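Local atomic coordinates of diacylglycerol lipase (Aspergillus oryzae, PDB entry 5XK2), a protein that probably hydrolyses the ester bonds of mono- and diacylglycerols as a fungal class 3 lipase of the alpha/beta-hydrolase fold. Residues N32-A36 / L61-D65. Sequence-based numbering, arbitrary orientation.
Sequences NNYVA and LSFSD
The CA atoms of Tyr34 and Ser62, 4.9 Å apart, are the nearest pair across the two segments, where the short helix 31-34 and the chain leaving it run past strand 58-65. No direct backbone-to-backbone hydrogen bond joins the two; a serine and a water do the work. Ser62 points its CB toward the other segment, and its OG donates to Ala36 O at 2.7 Å. The C=O...donor angle is 132°, with the donor tilted 23° from the carbonyl plane. OG reaches this oxygen with chi1 at 68°, folded between the backbone N and the carbonyl carbon of its own residue. Water 1 donates to the same Ala36 O (2.9 Å) and accepts from Ser62 N (3.0 Å), so two donors grip one carbonyl and the strand's N-H gains a bridge to the loop. Farther along, Ser64 sets its OG obliquely against the Tyr34 ring, 3.8 Å from CD1. The ring also makes a cation-pi contact with Arg89, while Phe63, on the other face of the strand, packs against helix 118-138. Strand 58-65 pairs through its backbone with strand 71-78 and is outermost in this chain's mixed eight-stranded sheet. The contact thus joins the N-terminal helical region to the edge of the central sheet of an alpha/beta-hydrolase fold.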
ATOM      1  N   ASN A  32      17.641   8.473  -9.722  1.00 13.97           N
ATOM      2  CA  ASN A  32      18.967   8.961 -10.092  1.00 14.99           C
ATOM      3  C   ASN A  32      19.929   9.041  -8.913  1.00 15.67           C
ATOM      4  O   ASN A  32      21.132   8.874  -9.091  1.00 15.28           O
ATOM      5  CB  ASN A  32      18.868  10.342 -10.756  1.00 13.19           C
ATOM      6  CG  ASN A  32      18.156  11.357  -9.862  1.00 19.58           C
ATOM      7  OD1 ASN A  32      16.970  11.217  -9.588  1.00 21.17           O
ATOM      8  ND2 ASN A  32      18.882  12.371  -9.406  1.00 19.96           N
ATOM      9  N   ASN A  33      19.416   9.317  -7.711  1.00 11.87           N
ATOM     10  CA  ASN A  33      20.305   9.456  -6.564  1.00  9.73           C
ATOM     11  C   ASN A  33      20.750   8.121  -6.011  1.00 13.51           C
ATOM     12  O   ASN A  33      21.878   8.005  -5.539  1.00 16.12           O
ATOM     13  CB  ASN A  33      19.632  10.268  -5.449  1.00 10.18           C
ATOM     14  CG  ASN A  33      19.428  11.720  -5.829  1.00 10.08           C
ATOM     15  OD1 ASN A  33      20.257  12.319  -6.532  1.00 11.33           O
ATOM     16  ND2 ASN A  33      18.313  12.300  -5.380  1.00 11.89           N
ATOM     17  N   TYR A  34      19.905   7.099  -6.063  1.00 10.87           N
ATOM     18  CA  TYR A  34      20.382   5.844  -5.488  1.00 12.79           C
ATOM     19  C   TYR A  34      21.050   4.893  -6.487  1.00 12.99           C
ATOM     20  O   TYR A  34      21.474   3.796  -6.111  1.00 14.64           O
ATOM     21  CB  TYR A  34      19.255   5.118  -4.721  1.00 13.39           C
ATOM     22  CG  TYR A  34      17.979   4.757  -5.446  1.00 12.48           C
ATOM     23  CD1 TYR A  34      17.935   3.708  -6.370  1.00 14.91           C
ATOM     24  CD2 TYR A  34      16.790   5.390  -5.120  1.00 16.02           C
ATOM     25  CE1 TYR A  34      16.725   3.353  -6.992  1.00 18.56           C
ATOM     26  CE2 TYR A  34      15.603   5.051  -5.737  1.00 16.83           C
ATOM     27  CZ  TYR A  34      15.570   4.037  -6.656  1.00 19.20           C
ATOM     28  OH  TYR A  34      14.375   3.708  -7.243  1.00 28.35           O
ATOM     29  N   VAL A  35      21.121   5.277  -7.760  1.00 12.36           N
ATOM     30  CA  VAL A  35      22.073   4.621  -8.672  1.00 14.52           C
ATOM     31  C   VAL A  35      23.287   5.487  -9.030  1.00 13.33           C
ATOM     32  O   VAL A  35      24.125   5.085  -9.839  1.00 15.15           O
ATOM     33  CB  VAL A  35      21.381   4.163  -9.952  1.00 14.57           C
ATOM     34  CG1 VAL A  35      20.187   3.276  -9.594  1.00 19.13           C
ATOM     35  CG2 VAL A  35      20.957   5.359 -10.796  1.00 14.48           C
ATOM     36  N   ALA A  36      23.361   6.688  -8.463  1.00 12.77           N
ATOM     37  CA  ALA A  36      24.415   7.638  -8.836  1.00 13.99           C
ATOM     38  C   ALA A  36      25.833   7.110  -8.606  1.00 15.76           C
ATOM     39  O   ALA A  36      26.109   6.421  -7.612  1.00 14.50           O
ATOM     40  CB  ALA A  36      24.226   8.946  -8.064  1.00 13.91           C
ATOM     41  N   LEU A  61      28.783   7.289  -2.461  1.00  9.25           N
ATOM     42  CA  LEU A  61      28.376   5.928  -2.795  1.00 12.00           C
ATOM     43  C   LEU A  61      26.867   5.829  -2.807  1.00 14.46           C
ATOM     44  O   LEU A  61      26.215   6.424  -1.974  1.00 16.17           O
ATOM     45  CB  LEU A  61      28.949   4.920  -1.783  1.00 16.69           C
ATOM     46  CG  LEU A  61      28.572   3.450  -2.030  1.00 24.15           C
ATOM     47  CD1 LEU A  61      29.056   2.972  -3.392  1.00 31.80           C
ATOM     48  CD2 LEU A  61      29.125   2.565  -0.943  1.00 29.80           C
ATOM     49  N   SER A  62      26.320   5.100  -3.769  1.00 11.02           N
ATOM     50  CA  SER A  62      24.895   4.807  -3.757  1.00 10.62           C
ATOM     51  C   SER A  62      24.728   3.291  -3.668  1.00 13.64           C
ATOM     52  O   SER A  62      25.654   2.515  -3.987  1.00 13.25           O
ATOM     53  CB  SER A  62      24.202   5.361  -5.004  1.00 10.05           C
ATOM     54  OG  SER A  62      24.647   4.641  -6.153  1.00 13.05           O
ATOM     55  N   PHE A  63      23.557   2.869  -3.223  1.00 11.43           N
ATOM     56  CA  PHE A  63      23.259   1.451  -3.090  1.00 11.38           C
ATOM     57  C   PHE A  63      21.793   1.191  -3.350  1.00 14.97           C
ATOM     58  O   PHE A  63      20.921   2.016  -3.054  1.00 12.36           O
ATOM     59  CB  PHE A  63      23.662   0.930  -1.697  1.00 11.81           C
ATOM     60  CG  PHE A  63      23.184   1.793  -0.558  1.00 11.55           C
ATOM     61  CD1 PHE A  63      21.941   1.584   0.013  1.00 13.32           C
ATOM     62  CD2 PHE A  63      24.009   2.782  -0.032  1.00 10.77           C
ATOM     63  CE1 PHE A  63      21.505   2.380   1.061  1.00 15.58           C
ATOM     64  CE2 PHE A  63      23.589   3.578   1.006  1.00 11.87           C
ATOM     65  CZ  PHE A  63      22.336   3.383   1.556  1.00 14.42           C
ATOM     66  N   SER A  64      21.524   0.070  -3.999  1.00 14.10           N
ATOM     67  CA  SER A  64      20.154  -0.323  -4.271  1.00 16.11           C
ATOM     68  C   SER A  64      20.059  -1.843  -4.211  1.00 24.51           C
ATOM     69  O   SER A  64      20.829  -2.531  -4.888  1.00 31.55           O
ATOM     70  CB  SER A  64      19.722   0.219  -5.631  1.00 22.11           C
ATOM     71  OG  SER A  64      18.344   0.006  -5.868  1.00 30.31           O
ATOM     72  N   ASP A  65      19.151  -2.374  -3.403  1.00 20.38           N
ATOM     73  CA  ASP A  65      18.933  -3.820  -3.372  1.00 25.33           C
ATOM     74  C   ASP A  65      17.538  -4.132  -3.868  1.00 34.54           C
ATOM     75  O   ASP A  65      16.570  -3.969  -3.130  1.00 28.50           O
ATOM     76  CB  ASP A  65      19.124  -4.352  -1.952  1.00 27.95           C
ATOM     77  CG  ASP A  65      18.720  -5.811  -1.800  1.00 28.83           C
ATOM     78  OD1 ASP A  65      18.667  -6.539  -2.808  1.00 30.90           O
ATOM     79  OD2 ASP A  65      18.451  -6.223  -0.653  1.00 31.51           O
TER
HETATM   80  O   HOH W   1      27.940   4.577  -6.243  1.00 18.63           O